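Local structure of tudor domain-containing protein 1 (Homo sapiens, 5M9N) at residues A[44-49]-A[158-163]; A[59-64]-A[118-123]. The protein probably represses transposable elements during spermatogenesis through the piRNA pathway, and its extended Tudor domain binds peptides carrying symmetrically dimethylated arginine. One frame throughout, in Å; residues are numbered along the deposited sequence.

In the fold
The two contacts sit in different parts of an extended Tudor domain, their centres about 24 Å apart. Contact 1 is the more superficial: a tight turn between strands 36-44 and 49-54 meets the entry to helix 162-172, within the staphylococcal-nuclease-like part, about 16 Å from the centre of the chain. Contact 2 is buried, about 8 Å from that centre, and sets helix 58-73, the connector between the two parts, against the loop joining strands 112-117 and 123-127 of the Tudor core. Contact 1 combines a proline-tryptophan CH-pi contact with one hydrogen bond. Contact 2 rests on leucine packing, its carboxylate bonded elsewhere. The contacts adjoin where Gln-45 packs on Phe-123.

Contact 1 of 2, residues A[44-49]-A[158-163]; sequences IQTPED and GIWTPE
The indole of Trp-160 has the pyrrolidine ring of Pro-47 over one face and the carboxylate of Glu-48 at its pyrrole edge. Pro-47 CG lies almost straight above the six-membered ring of Trp-160, 3.6 Å from its centroid, in a CH-pi contact, while Pro-47 CD covers the ring fusion at 3.6 Å from Trp-160 CD2. At the edge, Trp-160 NE1 donates to Glu-48 OE1 over 2.9 Å. The acceptor is nearly in the indole plane, yet the donor stands above the carboxylate, whose plane is turned 72° from the indole. A bend at chi2 (142°) in the Glu-48 chain brings the oxygens round to the ring. Thr-46 CB adds an oblique contact, 3.8 Å from Trp-160 CD1.

All three partners of the indole belong to a type I turn, Thr-46 to Asp-49, that joins two strands of the nuclease-like part. Thr-46 OG1 accepts from Glu-48 N at 2.8 Å, making an ST turn, and Asp-49 O accepts from both Gln-45 N and Thr-46 N, a classic beta bulge at the base of the turn. Beyond the turn, Trp-160 also touches Val-153 and Pro-155. Thr-161, the next residue, is the N-cap of helix 162-172 through a weak bond of its OG1 to Ala-164 N.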
ATOM      1  N   ILE A  44      -1.884   8.197   0.771  1.00 32.29           N
ATOM      2  CA  ILE A  44      -2.981   8.691   1.616  1.00 32.65           C
ATOM      3  C   ILE A  44      -4.176   9.003   0.756  1.00 33.56           C
ATOM      4  O   ILE A  44      -4.075   9.889  -0.078  1.00 34.39           O
ATOM      5  CB  ILE A  44      -2.623  10.026   2.356  1.00 33.51           C
ATOM      6  CG1 ILE A  44      -1.439   9.803   3.313  1.00 32.90           C
ATOM      7  CG2 ILE A  44      -3.822  10.622   3.134  1.00 33.92           C
ATOM      8  CD1 ILE A  44      -0.964  11.091   3.978  1.00 33.86           C
ATOM      9  N   GLN A  45      -5.291   8.293   0.962  1.00 32.53           N
ATOM     10  CA  GLN A  45      -6.611   8.771   0.484  1.00 32.43           C
ATOM     11  C   GLN A  45      -7.210   9.733   1.464  1.00 32.08           C
ATOM     12  O   GLN A  45      -7.468  10.861   1.128  1.00 33.47           O
ATOM     13  CB  GLN A  45      -7.573   7.584   0.194  1.00 31.68           C
ATOM     14  CG  GLN A  45      -7.134   6.798  -1.052  1.00 32.14           C
ATOM     15  CD  GLN A  45      -7.121   7.639  -2.291  1.00 31.97           C
ATOM     16  OE1 GLN A  45      -7.997   8.438  -2.498  1.00 33.29           O
ATOM     17  NE2 GLN A  45      -6.097   7.513  -3.094  1.00 32.47           N
ATOM     18  N   THR A  46      -7.430   9.290   2.687  1.00 31.91           N
ATOM     19  CA  THR A  46      -7.909  10.152   3.759  1.00 32.29           C
ATOM     20  C   THR A  46      -7.270   9.656   5.049  1.00 32.30           C
ATOM     21  O   THR A  46      -6.675   8.578   5.060  1.00 32.28           O
ATOM     22  CB  THR A  46      -9.446  10.008   3.998  1.00 32.11           C
ATOM     23  OG1 THR A  46      -9.682   8.735   4.582  1.00 30.56           O
ATOM     24  CG2 THR A  46     -10.237  10.086   2.685  1.00 32.67           C
ATOM     25  N   PRO A  47      -7.559  10.329   6.152  1.00 33.47           N
ATOM     26  CA  PRO A  47      -7.156   9.815   7.431  1.00 35.09           C
ATOM     27  C   PRO A  47      -7.714   8.479   7.814  1.00 35.54           C
ATOM     28  O   PRO A  47      -7.103   7.826   8.642  1.00 36.02           O
ATOM     29  CB  PRO A  47      -7.607  10.902   8.387  1.00 35.42           C
ATOM     30  CG  PRO A  47      -7.464  12.140   7.595  1.00 35.20           C
ATOM     31  CD  PRO A  47      -7.978  11.737   6.271  1.00 34.57           C
ATOM     32  N   GLU A  48      -8.801   8.042   7.200  1.00 35.87           N
ATOM     33  CA  GLU A  48      -9.340   6.707   7.420  1.00 36.43           C
ATOM     34  C   GLU A  48      -8.951   5.732   6.325  1.00 35.04           C
ATOM     35  O   GLU A  48      -9.433   4.624   6.321  1.00 35.70           O
ATOM     36  CB  GLU A  48     -10.898   6.800   7.537  1.00 39.10           C
ATOM     37  CG  GLU A  48     -11.360   7.277   8.920  1.00 41.37           C
ATOM     38  CD  GLU A  48     -12.555   8.206   8.908  1.00 44.44           C
ATOM     39  OE1 GLU A  48     -13.150   8.443   7.828  1.00 48.86           O
ATOM     40  OE2 GLU A  48     -12.904   8.745   9.971  1.00 48.73           O
ATOM     41  N   ASP A  49      -8.129   6.140   5.363  1.00 33.15           N
ATOM     42  CA  ASP A  49      -7.740   5.276   4.266  1.00 31.99           C
ATOM     43  C   ASP A  49      -6.347   5.637   3.749  1.00 29.79           C
ATOM     44  O   ASP A  49      -6.197   6.534   2.960  1.00 29.74           O
ATOM     45  CB  ASP A  49      -8.836   5.350   3.151  1.00 33.73           C
ATOM     46  CG  ASP A  49      -8.605   4.409   2.034  1.00 34.60           C
ATOM     47  OD1 ASP A  49      -7.704   3.549   2.038  1.00 35.49           O
ATOM     48  OD2 ASP A  49      -9.340   4.540   1.044  1.00 39.01           O
ATOM     49  N   GLY A 158     -18.077  15.278   8.832  1.00 50.75           N
ATOM     50  CA  GLY A 158     -18.597  13.978   8.371  1.00 49.55           C
ATOM     51  C   GLY A 158     -17.926  13.493   7.094  1.00 48.75           C
ATOM     52  O   GLY A 158     -18.140  12.344   6.646  1.00 48.46           O
ATOM     53  N   ILE A 159     -17.167  14.391   6.475  1.00 48.38           N
ATOM     54  CA  ILE A 159     -16.375  14.108   5.289  1.00 48.01           C
ATOM     55  C   ILE A 159     -14.995  14.732   5.533  1.00 45.95           C
ATOM     56  O   ILE A 159     -14.963  15.868   6.013  1.00 43.71           O
ATOM     57  CB  ILE A 159     -16.936  14.826   4.045  1.00 49.23           C
ATOM     58  CG1 ILE A 159     -18.465  14.718   3.935  1.00 51.54           C
ATOM     59  CG2 ILE A 159     -16.260  14.292   2.786  1.00 49.49           C
ATOM     60  CD1 ILE A 159     -19.010  13.333   3.693  1.00 51.22           C
ATOM     61  N   TRP A 160     -13.897  14.036   5.171  1.00 45.03           N
ATOM     62  CA  TRP A 160     -12.533  14.679   5.175  1.00 45.93           C
ATOM     63  C   TRP A 160     -12.348  15.571   3.959  1.00 48.20           C
ATOM     64  O   TRP A 160     -12.511  15.137   2.797  1.00 50.08           O
ATOM     65  CB  TRP A 160     -11.374  13.678   5.236  1.00 43.47           C
ATOM     66  CG  TRP A 160     -11.424  12.801   6.417  1.00 42.11           C
ATOM     67  CD1 TRP A 160     -11.922  11.543   6.450  1.00 41.43           C
ATOM     68  CD2 TRP A 160     -10.967  13.092   7.754  1.00 41.72           C
ATOM     69  NE1 TRP A 160     -11.813  11.031   7.706  1.00 41.51           N
ATOM     70  CE2 TRP A 160     -11.230  11.954   8.531  1.00 41.21           C
ATOM     71  CE3 TRP A 160     -10.362  14.209   8.369  1.00 41.23           C
ATOM     72  CZ2 TRP A 160     -10.901  11.875   9.899  1.00 41.47           C
ATOM     73  CZ3 TRP A 160     -10.044  14.140   9.741  1.00 41.27           C
ATOM     74  CH2 TRP A 160     -10.316  12.984  10.489  1.00 41.17           C
ATOM     75  N   THR A 161     -12.052  16.829   4.242  1.00 52.75           N
ATOM     76  CA  THR A 161     -11.830  17.829   3.224  1.00 57.18           C
ATOM     77  C   THR A 161     -10.368  17.775   2.757  1.00 60.72           C
ATOM     78  O   THR A 161      -9.475  17.530   3.590  1.00 57.24           O
ATOM     79  CB  THR A 161     -12.084  19.229   3.780  1.00 59.01           C
ATOM     80  OG1 THR A 161     -11.210  19.468   4.883  1.00 60.72           O
ATOM     81  CG2 THR A 161     -13.489  19.339   4.258  1.00 59.38           C
ATOM     82  N   PRO A 162     -10.118  18.040   1.444  1.00 63.60           N
ATOM     83  CA  PRO A 162      -8.761  18.007   0.865  1.00 62.67           C
ATOM     84  C   PRO A 162      -7.753  18.852   1.612  1.00 61.29           C
ATOM     85  O   PRO A 162      -6.554  18.595   1.502  1.00 57.19           O
ATOM     86  CB  PRO A 162      -8.950  18.549  -0.564  1.00 65.68           C
ATOM     87  CG  PRO A 162     -10.299  19.191  -0.576  1.00 67.16           C
ATOM     88  CD  PRO A 162     -11.120  18.456   0.437  1.00 65.72           C
ATOM     89  N   GLU A 163      -8.244  19.846   2.349  1.00 59.03           N
ATOM     90  CA  GLU A 163      -7.418  20.581   3.260  1.00 58.91           C
ATOM     91  C   GLU A 163      -6.946  19.802   4.481  1.00 56.31           C
ATOM     92  O   GLU A 163      -5.830  20.030   4.954  1.00 55.14           O
ATOM     93  CB  GLU A 163      -8.144  21.820   3.744  1.00 61.46           C
ATOM     94  CG  GLU A 163      -7.226  22.697   4.561  1.00 63.34           C
ATOM     95  CD  GLU A 163      -7.602  24.155   4.563  1.00 66.87           C
ATOM     96  OE1 GLU A 163      -8.779  24.448   4.255  1.00 66.63           O
ATOM     97  OE2 GLU A 163      -6.706  24.993   4.899  1.00 67.64           O
TER

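Contact 2 of 2, residues A[59-64]-A[118-123]; sequences RKLAEL and VDYGNF
Leu-61 reaches from helix 58-73 into the angle between Asp-119 and Tyr-120, one methyl to each. Its CG, anti to the backbone N (chi1 -152°), puts the fork of the two methyls at the loop. Leu-61 CD1 then lies 4.0 Å from Asp-119 CB, while Leu-61 CD2 is 4.0 Å from Tyr-120 CZ, approaching the phenol obliquely. The hydroxyl comes from the opposite direction, and Tyr-120 OH is 3.5 Å from Leu-61 CG, a van der Waals contact that sets the phenol end against the leucine branch point.

One turn further along the helix, Leu-64 repeats the extended first torsion (chi1 176°) and meets the same loop. Leu-64 CD2 lies 3.6 Å from Asp-119 OD2, with the two side chains pointing at each other.

The helix is the connector of the extended Tudor architecture, running from the nuclease-like strands to the Tudor core, and here it packs on a loop of that core. The bound peptide's modified side chain packs on Tyr-120 and Asn-122 of this loop, and the Tyr-120 ring also meets that of Tyr-100 at about 90°, consistent with an aromatic cage for methylated arginine.

The Asp-119 carboxylate is held by partners outside the two segments: OD1 takes a salt bridge from Arg-101 NH2 and a hydrogen bond from Gln-144 N. The salt bridge to Arg-101 would favour the ionised form of this buried carboxylate, against which both leucines pack. Gln-53 NE2 donates to Asp-119 O, and the Gln-53 side chain packs on both Leu-61 and Tyr-120.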
ATOM      1  N   ARG A  59      15.254  -2.578   1.437  1.00 50.86           N
ATOM      2  CA  ARG A  59      16.211  -3.480   0.783  1.00 52.30           C
ATOM      3  C   ARG A  59      15.471  -4.694   0.244  1.00 50.19           C
ATOM      4  O   ARG A  59      15.599  -5.038  -0.929  1.00 49.47           O
ATOM      5  CB  ARG A  59      17.286  -3.937   1.775  1.00 56.61           C
ATOM      6  CG  ARG A  59      18.106  -2.797   2.403  1.00 60.69           C
ATOM      7  CD  ARG A  59      18.510  -3.072   3.858  1.00 64.05           C
ATOM      8  NE  ARG A  59      19.648  -3.997   3.976  1.00 67.51           N
ATOM      9  CZ  ARG A  59      20.933  -3.656   4.144  1.00 67.92           C
ATOM     10  NH1 ARG A  59      21.320  -2.380   4.225  1.00 69.55           N
ATOM     11  NH2 ARG A  59      21.858  -4.619   4.220  1.00 69.10           N
ATOM     12  N   LYS A  60      14.717  -5.337   1.135  1.00 49.38           N
ATOM     13  CA  LYS A  60      13.885  -6.515   0.832  1.00 49.11           C
ATOM     14  C   LYS A  60      12.959  -6.275  -0.390  1.00 45.91           C
ATOM     15  O   LYS A  60      12.722  -7.168  -1.211  1.00 46.87           O
ATOM     16  CB  LYS A  60      13.053  -6.854   2.067  1.00 51.62           C
ATOM     17  CG  LYS A  60      12.691  -8.316   2.189  1.00 54.35           C
ATOM     18  CD  LYS A  60      13.739  -9.112   2.955  1.00 57.55           C
ATOM     19  CE  LYS A  60      13.680 -10.608   2.669  1.00 58.97           C
ATOM     20  NZ  LYS A  60      14.433 -10.925   1.428  1.00 60.28           N
ATOM     21  N   LEU A  61      12.507  -5.037  -0.535  1.00 43.20           N
ATOM     22  CA  LEU A  61      11.630  -4.615  -1.609  1.00 41.83           C
ATOM     23  C   LEU A  61      12.368  -4.267  -2.885  1.00 40.64           C
ATOM     24  O   LEU A  61      11.876  -4.586  -3.965  1.00 37.08           O
ATOM     25  CB  LEU A  61      10.773  -3.438  -1.126  1.00 41.18           C
ATOM     26  CG  LEU A  61       9.385  -3.107  -1.653  1.00 39.62           C
ATOM     27  CD1 LEU A  61       8.521  -4.356  -1.681  1.00 38.91           C
ATOM     28  CD2 LEU A  61       8.822  -2.033  -0.742  1.00 39.48           C
ATOM     29  N   ALA A  62      13.561  -3.647  -2.775  1.00 38.62           N
ATOM     30  CA  ALA A  62      14.385  -3.401  -3.939  1.00 38.50           C
ATOM     31  C   ALA A  62      14.811  -4.730  -4.504  1.00 37.67           C
ATOM     32  O   ALA A  62      14.958  -4.862  -5.690  1.00 37.08           O
ATOM     33  CB  ALA A  62      15.618  -2.557  -3.590  1.00 40.17           C
ATOM     34  N   GLU A  63      15.008  -5.697  -3.626  1.00 38.44           N
ATOM     35  CA  GLU A  63      15.342  -7.074  -3.998  1.00 40.01           C
ATOM     36  C   GLU A  63      14.190  -7.751  -4.774  1.00 38.39           C
ATOM     37  O   GLU A  63      14.400  -8.392  -5.812  1.00 36.67           O
ATOM     38  CB  GLU A  63      15.693  -7.857  -2.728  1.00 43.16           C
ATOM     39  CG  GLU A  63      15.490  -9.367  -2.773  1.00 46.88           C
ATOM     40  CD  GLU A  63      16.375 -10.128  -1.799  1.00 51.55           C
ATOM     41  OE1 GLU A  63      16.977  -9.516  -0.862  1.00 53.79           O
ATOM     42  OE2 GLU A  63      16.484 -11.367  -1.994  1.00 57.06           O
ATOM     43  N   LEU A  64      12.982  -7.571  -4.266  1.00 37.11           N
ATOM     44  CA  LEU A  64      11.776  -8.110  -4.939  1.00 36.12           C
ATOM     45  C   LEU A  64      11.653  -7.541  -6.322  1.00 35.84           C
ATOM     46  O   LEU A  64      11.461  -8.254  -7.290  1.00 36.05           O
ATOM     47  CB  LEU A  64      10.541  -7.769  -4.120  1.00 35.76           C
ATOM     48  CG  LEU A  64       9.187  -8.160  -4.692  1.00 35.70           C
ATOM     49  CD1 LEU A  64       9.119  -9.652  -4.960  1.00 36.02           C
ATOM     50  CD2 LEU A  64       8.116  -7.742  -3.713  1.00 35.73           C
ATOM     51  N   VAL A 118       0.267  -3.653  -4.424  1.00 21.53           N
ATOM     52  CA  VAL A 118       0.059  -4.187  -3.079  1.00 21.94           C
ATOM     53  C   VAL A 118       1.240  -3.899  -2.099  1.00 22.07           C
ATOM     54  O   VAL A 118       1.152  -4.061  -0.888  1.00 22.26           O
ATOM     55  CB  VAL A 118      -0.167  -5.684  -3.085  1.00 22.17           C
ATOM     56  CG1 VAL A 118      -1.495  -5.997  -3.722  1.00 22.12           C
ATOM     57  CG2 VAL A 118       0.984  -6.453  -3.728  1.00 22.43           C
ATOM     58  N   ASP A 119       2.317  -3.488  -2.643  1.00 22.39           N
ATOM     59  CA  ASP A 119       3.496  -3.136  -1.785  1.00 22.79           C
ATOM     60  C   ASP A 119       3.653  -1.664  -1.533  1.00 23.33           C
ATOM     61  O   ASP A 119       4.582  -1.242  -0.728  1.00 23.73           O
ATOM     62  CB  ASP A 119       4.703  -3.713  -2.467  1.00 23.04           C
ATOM     63  CG  ASP A 119       4.726  -5.194  -2.413  1.00 23.00           C
ATOM     64  OD1 ASP A 119       4.472  -5.795  -1.309  1.00 22.98           O
ATOM     65  OD2 ASP A 119       5.082  -5.743  -3.467  1.00 22.95           O
ATOM     66  N   TYR A 120       2.766  -0.853  -2.128  1.00 23.78           N
ATOM     67  CA  TYR A 120       2.912   0.601  -2.122  1.00 24.70           C
ATOM     68  C   TYR A 120       1.644   1.305  -1.778  1.00 24.94           C
ATOM     69  O   TYR A 120       1.700   2.354  -1.129  1.00 25.28           O
ATOM     70  CB  TYR A 120       3.503   1.176  -3.450  1.00 25.32           C
ATOM     71  CG  TYR A 120       4.904   0.786  -3.650  1.00 25.75           C
ATOM     72  CD1 TYR A 120       5.216  -0.461  -4.176  1.00 26.12           C
ATOM     73  CD2 TYR A 120       5.952   1.634  -3.270  1.00 26.77           C
ATOM     74  CE1 TYR A 120       6.490  -0.883  -4.311  1.00 26.88           C
ATOM     75  CE2 TYR A 120       7.280   1.214  -3.379  1.00 27.27           C
ATOM     76  CZ  TYR A 120       7.534  -0.034  -3.916  1.00 27.54           C
ATOM     77  OH  TYR A 120       8.777  -0.565  -4.049  1.00 28.62           O
ATOM     78  N   GLY A 121       0.495   0.824  -2.261  1.00 24.52           N
ATOM     79  CA  GLY A 121      -0.762   1.384  -1.921  1.00 24.66           C
ATOM     80  C   GLY A 121      -1.451   2.259  -2.925  1.00 24.98           C
ATOM     81  O   GLY A 121      -2.661   2.588  -2.758  1.00 25.35           O
ATOM     82  N   ASN A 122      -0.742   2.604  -3.984  1.00 24.82           N
ATOM     83  CA  ASN A 122      -1.318   3.355  -5.067  1.00 24.89           C
ATOM     84  C   ASN A 122      -2.009   2.382  -6.047  1.00 24.60           C
ATOM     85  O   ASN A 122      -2.011   1.156  -5.858  1.00 24.60           O
ATOM     86  CB  ASN A 122      -0.245   4.255  -5.729  1.00 25.49           C
ATOM     87  CG  ASN A 122       0.851   3.471  -6.382  1.00 25.70           C
ATOM     88  OD1 ASN A 122       1.397   2.550  -5.809  1.00 25.56           O
ATOM     89  ND2 ASN A 122       1.084   3.752  -7.631  1.00 26.44           N
ATOM     90  N   PHE A 123      -2.638   2.965  -7.054  1.00 24.66           N
ATOM     91  CA  PHE A 123      -3.446   2.255  -8.022  1.00 24.35           C
ATOM     92  C   PHE A 123      -3.403   2.984  -9.368  1.00 24.51           C
ATOM     93  O   PHE A 123      -3.074   4.139  -9.438  1.00 25.04           O
ATOM     94  CB  PHE A 123      -4.856   2.069  -7.480  1.00 24.13           C
ATOM     95  CG  PHE A 123      -5.664   3.340  -7.447  1.00 24.37           C
ATOM     96  CD1 PHE A 123      -6.256   3.845  -8.627  1.00 24.55           C
ATOM     97  CD2 PHE A 123      -5.819   4.042  -6.257  1.00 24.31           C
ATOM     98  CE1 PHE A 123      -6.904   5.045  -8.630  1.00 24.88           C
ATOM     99  CE2 PHE A 123      -6.506   5.252  -6.248  1.00 24.71           C
ATOM    100  CZ  PHE A 123      -7.088   5.730  -7.429  1.00 25.07           C
TER